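Local coordinates for protein aspartokinase (Synechocystis, PDB 3L76) that probably phosphorylates the beta-carboxyl group of aspartate with ATP, and binds lysine and threonine at its ACT domains, at residues V438-D443 with A528-V533; V473-Q478 with M560-E565. All coordinates share one frame; numbering follows the deposited sequence.

Interaction 1: residues V438-D443 with A528-V533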
# COMPACT_ATOMS: atom_id res chain seq x y z
N VAL A 438 -29.19 -14.17 25.50
CA VAL A 438 -28.46 -14.83 26.57
C VAL A 438 -27.17 -15.39 26.02
O VAL A 438 -27.05 -15.63 24.83
CB VAL A 438 -29.30 -15.96 27.22
CG1 VAL A 438 -30.56 -15.41 27.83
CG2 VAL A 438 -29.63 -17.02 26.19
N ALA A 439 -26.19 -15.60 26.89
CA ALA A 439 -24.88 -16.03 26.43
C ALA A 439 -24.12 -16.87 27.47
O ALA A 439 -24.44 -16.85 28.66
CB ALA A 439 -24.05 -14.84 26.00
N LEU A 440 -23.11 -17.58 26.99
CA LEU A 440 -22.37 -18.52 27.80
C LEU A 440 -20.88 -18.38 27.58
O LEU A 440 -20.42 -18.40 26.45
CB LEU A 440 -22.78 -19.94 27.44
CG LEU A 440 -22.13 -21.02 28.33
CD1 LEU A 440 -22.73 -21.01 29.74
CD2 LEU A 440 -22.25 -22.39 27.72
N ASP A 441 -20.10 -18.26 28.65
CA ASP A 441 -18.66 -18.34 28.50
C ASP A 441 -18.07 -19.48 29.35
O ASP A 441 -18.21 -19.49 30.58
CB ASP A 441 -18.00 -17.00 28.82
CG ASP A 441 -16.51 -17.01 28.56
OD1 ASP A 441 -15.91 -18.10 28.49
OD2 ASP A 441 -15.92 -15.92 28.44
N GLN A 442 -17.42 -20.43 28.68
CA GLN A 442 -16.85 -21.58 29.36
C GLN A 442 -15.33 -21.72 29.19
O GLN A 442 -14.76 -22.77 29.44
CB GLN A 442 -17.57 -22.87 28.95
CG GLN A 442 -18.01 -22.90 27.51
CD GLN A 442 -18.70 -24.19 27.11
OE1 GLN A 442 -18.51 -25.24 27.72
NE2 GLN A 442 -19.52 -24.11 26.06
N ASP A 443 -14.68 -20.63 28.80
CA ASP A 443 -13.23 -20.62 28.61
C ASP A 443 -12.52 -19.94 29.77
O ASP A 443 -11.33 -19.62 29.68
CB ASP A 443 -12.87 -19.88 27.32
CG ASP A 443 -13.15 -20.70 26.08
OD1 ASP A 443 -14.32 -21.10 25.88
OD2 ASP A 443 -12.21 -20.94 25.30
N ALA A 528 -18.56 -22.20 34.30
CA ALA A 528 -19.13 -21.56 33.13
C ALA A 528 -19.85 -20.30 33.57
O ALA A 528 -20.34 -20.22 34.69
CB ALA A 528 -20.09 -22.48 32.45
N LYS A 529 -19.90 -19.30 32.69
CA LYS A 529 -20.67 -18.09 32.96
C LYS A 529 -21.89 -17.98 32.05
O LYS A 529 -21.76 -18.00 30.83
CB LYS A 529 -19.81 -16.83 32.85
CG LYS A 529 -20.56 -15.58 33.29
CD LYS A 529 -19.72 -14.34 33.15
CE LYS A 529 -19.36 -14.08 31.70
NZ LYS A 529 -18.57 -12.83 31.55
N VAL A 530 -23.06 -17.86 32.65
CA VAL A 530 -24.31 -17.74 31.90
C VAL A 530 -24.84 -16.35 32.17
O VAL A 530 -24.95 -15.93 33.32
CB VAL A 530 -25.35 -18.76 32.36
CG1 VAL A 530 -26.27 -19.10 31.23
CG2 VAL A 530 -24.69 -20.01 32.86
N SER A 531 -25.17 -15.64 31.10
CA SER A 531 -25.59 -14.25 31.21
C SER A 531 -26.89 -14.01 30.46
O SER A 531 -27.11 -14.55 29.37
CB SER A 531 -24.52 -13.32 30.64
OG SER A 531 -23.30 -13.38 31.34
N ILE A 532 -27.76 -13.19 31.03
CA ILE A 532 -28.91 -12.69 30.31
C ILE A 532 -28.79 -11.17 30.21
O ILE A 532 -28.27 -10.54 31.13
CB ILE A 532 -30.25 -13.11 30.96
CG1 ILE A 532 -30.48 -12.35 32.27
CG2 ILE A 532 -30.30 -14.62 31.18
CD1 ILE A 532 -31.72 -12.77 32.99
N VAL A 533 -29.20 -10.60 29.09
CA VAL A 533 -29.10 -9.17 28.88
C VAL A 533 -30.42 -8.65 28.33
O VAL A 533 -31.06 -9.31 27.52
CB VAL A 533 -27.96 -8.80 27.92
CG1 VAL A 533 -28.06 -7.33 27.50
CG2 VAL A 533 -26.60 -9.08 28.56
O HOH W 1 -22.14 -15.26 29.79
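Leu-440 packs against Val-530 and Ala-528 where strands 437-453 and 520-533 pair antiparallel in the regulatory ACT part of the chain. Its CG stands anti to the backbone N (chi1 -175°), which carries the branch over to the neighbouring strand. CB starts beside Lys-529 O, and Leu-440 CG is 3.9 Å from Lys-529 O. Leu-440 CD1 also lies against Lys-529 O, at 3.3 Å, so all three carbons run along one carbonyl. The same CD1 then meets Val-530 CG2 at 3.8 Å and Ala-528 CB at 4.1 Å. Leu-440 also touches Leu-187. Further along this face, Val-438 CG1 approaches Ile-532 CG2 to 3.5 Å, and helix 577-587 covers Val-438 and Val-530. The backbones are joined at two hydrogen-bonded pairs, Ala-439 with Ser-531 and Asp-441 with Lys-529; Lys-529 N to Asp-441 O measures 2.7 Å. On the other face a water donates to Lys-529 O and bonds Ser-531 OG, which also meets Ser-569. Lys-529 NZ passes Asp-441 OD2 at 5.1 Å and makes its salt bridge with Asp-474 instead. The ladder thus separates aliphatic packing under the helix from a face that carries Lys-529, Asp-441 and the water-bound Ser-531 beside Ala-439.

Interaction 2: residues V473-Q478 with M560-E565; sequences VDMIIQ and MIATSE. With LYS (lysine), chain F; LYS (lysine), chain E; THR (threonine), chain D.
Ile-477 and Met-475 reach across to Ala-562 from two strands that run at 105° to each other, so the contact is made by side chains and not by a backbone ladder. Ile-477 has CG1 anti to its carbonyl carbon and an extended end (chi2 180°), which carries CD1 to the partner strand, where it crosses Met-560 obliquely. There CD1 lies 3.8 Å from Met-560 CB and 3.8 Å from Ala-562 CB, and Met-560 turns its SD and CE across the same methyl. Met-475 starts out the same way but bends at chi2 and chi3, bringing CE to 3.7 Å from Ala-562 CB. That small methyl therefore receives both longer side chains. Val-473 N donates to the carboxylate O of one bound lysine, whose amino N donates to Val-473 O; Ser-564 O accepts from NZ of the other at 2.8 Å. Gln-478 holds the threonine hydroxyl twice, OE1 accepting from OG1 at 2.7 Å and NE2 donating to it, while NE2 also bonds Glu-387 O. A leucine in its place would probably leave the threonine OG1 and Glu-387 O without these mates. An aliphatic and thioether crossing thus joins two ACT modules, 446-516 and 530-588, whose polar groups here serve bound lysine and threonine and neighbouring strands.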
# COMPACT_ATOMS: atom_id res chain seq x y z
N VAL A 473 -8.72 -9.07 32.82
CA VAL A 473 -9.67 -9.72 33.72
C VAL A 473 -11.10 -9.57 33.20
O VAL A 473 -11.49 -8.51 32.74
CB VAL A 473 -9.60 -9.08 35.11
CG1 VAL A 473 -10.65 -9.61 36.07
CG2 VAL A 473 -8.17 -9.02 35.66
N ASP A 474 -11.89 -10.64 33.32
CA ASP A 474 -13.24 -10.67 32.77
C ASP A 474 -14.32 -10.29 33.78
O ASP A 474 -15.30 -9.63 33.43
CB ASP A 474 -13.56 -12.04 32.19
CG ASP A 474 -14.97 -12.14 31.64
OD1 ASP A 474 -15.33 -11.35 30.74
OD2 ASP A 474 -15.73 -13.02 32.10
N MET A 475 -14.14 -10.72 35.02
CA MET A 475 -15.12 -10.49 36.08
C MET A 475 -14.44 -10.24 37.41
O MET A 475 -13.42 -10.83 37.72
CB MET A 475 -16.08 -11.67 36.20
CG MET A 475 -16.88 -11.94 34.93
SD MET A 475 -18.30 -10.84 34.72
CE MET A 475 -19.40 -11.62 35.91
N ILE A 476 -15.02 -9.33 38.19
CA ILE A 476 -14.59 -9.11 39.56
C ILE A 476 -15.82 -8.98 40.44
O ILE A 476 -16.71 -8.16 40.16
CB ILE A 476 -13.76 -7.84 39.71
CG1 ILE A 476 -12.67 -7.79 38.65
CG2 ILE A 476 -13.18 -7.76 41.14
CD1 ILE A 476 -11.87 -6.53 38.66
N ILE A 477 -15.88 -9.79 41.49
CA ILE A 477 -16.99 -9.78 42.43
C ILE A 477 -16.50 -9.69 43.86
O ILE A 477 -15.64 -10.45 44.30
CB ILE A 477 -17.85 -11.01 42.29
CG1 ILE A 477 -18.12 -11.31 40.81
CG2 ILE A 477 -19.13 -10.83 43.04
CD1 ILE A 477 -18.98 -12.55 40.57
N GLN A 478 -17.06 -8.74 44.59
CA GLN A 478 -16.68 -8.54 45.98
C GLN A 478 -17.92 -8.15 46.75
O GLN A 478 -18.66 -7.24 46.34
CB GLN A 478 -15.58 -7.48 46.09
CG GLN A 478 -15.22 -7.11 47.51
CD GLN A 478 -14.23 -5.96 47.57
OE1 GLN A 478 -13.14 -6.05 47.03
NE2 GLN A 478 -14.61 -4.89 48.25
N MET A 560 -21.66 -17.91 41.79
CA MET A 560 -21.48 -16.47 41.94
C MET A 560 -22.51 -15.75 41.11
O MET A 560 -22.99 -16.27 40.11
CB MET A 560 -20.06 -16.06 41.53
CG MET A 560 -18.95 -16.75 42.30
SD MET A 560 -17.36 -15.88 42.30
CE MET A 560 -16.93 -15.96 40.56
N ILE A 561 -22.87 -14.53 41.52
CA ILE A 561 -23.76 -13.69 40.74
C ILE A 561 -23.16 -12.30 40.65
O ILE A 561 -22.59 -11.80 41.63
CB ILE A 561 -25.15 -13.55 41.39
CG1 ILE A 561 -25.76 -14.92 41.67
CG2 ILE A 561 -26.07 -12.72 40.52
CD1 ILE A 561 -26.91 -14.86 42.64
N ALA A 562 -23.27 -11.69 39.47
CA ALA A 562 -22.83 -10.31 39.25
C ALA A 562 -23.73 -9.58 38.25
O ALA A 562 -24.29 -10.17 37.33
CB ALA A 562 -21.37 -10.26 38.79
N THR A 563 -23.84 -8.27 38.42
CA THR A 563 -24.92 -7.57 37.76
C THR A 563 -24.51 -6.21 37.18
O THR A 563 -23.51 -5.61 37.60
CB THR A 563 -26.09 -7.45 38.76
OG1 THR A 563 -27.27 -8.07 38.23
CG2 THR A 563 -26.35 -6.04 39.15
N SER A 564 -25.23 -5.76 36.16
CA SER A 564 -25.34 -4.33 35.86
C SER A 564 -26.83 -4.03 35.73
O SER A 564 -27.65 -4.90 35.99
CB SER A 564 -24.56 -3.94 34.60
OG SER A 564 -25.18 -4.41 33.43
N GLU A 565 -27.20 -2.83 35.34
CA GLU A 565 -28.63 -2.53 35.21
C GLU A 565 -29.34 -3.42 34.18
O GLU A 565 -30.55 -3.60 34.25
CB GLU A 565 -28.88 -1.06 34.87
CG GLU A 565 -28.23 -0.06 35.83
CD GLU A 565 -26.76 0.10 35.59
OE1 GLU A 565 -26.25 -0.50 34.61
OE2 GLU A 565 -26.11 0.83 36.36
N LYS F . -10.92 -6.52 31.01
CA LYS F . -10.84 -5.42 31.97
C LYS F . -9.56 -5.42 32.80
O LYS F . -8.89 -6.48 32.89
CB LYS F . -12.07 -5.40 32.89
CG LYS F . -13.38 -5.11 32.15
CD LYS F . -14.61 -5.51 32.96
CE LYS F . -14.93 -6.98 32.77
NZ LYS F . -16.28 -7.19 32.17
OXT LYS F . -9.20 -4.36 33.37
N LYS E . -34.41 -5.09 38.10
CA LYS E . -34.52 -6.50 37.78
C LYS E . -35.23 -7.24 38.92
O LYS E . -35.54 -6.65 39.97
CB LYS E . -33.15 -7.12 37.48
CG LYS E . -32.09 -6.94 38.59
CD LYS E . -30.75 -7.59 38.19
CE LYS E . -29.98 -6.74 37.18
NZ LYS E . -29.80 -5.34 37.69
OXT LYS E . -35.52 -8.44 38.82
N THR D . -11.68 -2.49 50.56
CA THR D . -10.55 -2.89 49.73
C THR D . -10.13 -1.74 48.84
O THR D . -10.83 -0.71 48.77
CB THR D . -10.87 -4.10 48.84
OG1 THR D . -11.95 -3.77 47.96
CG2 THR D . -11.22 -5.33 49.70
OXT THR D . -9.07 -1.82 48.19

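In the fold
Interactions 1 and 2 lie with their centres 12 Å apart and meet directly through Lys-529. Its NZ leaves the ladder of interaction 1 and forms a salt bridge with Asp-474 OD2 of interaction 2 at 2.9 Å, packing on the way against Met-475 SD at 3.7 Å. Asp-474 lines a lysine pocket, and the nearest atoms of the Lys-529 side chain and that lysine are about 6 Å apart, so the charge pair stands in the pocket's second shell. Along the chain the segments alternate, and interaction 2 joins the ACT ranges 446-516 and 530-588. Interaction 1 also reaches the amino acid kinase range, since Val-438 bonds Thr-182 and Thr-183 there.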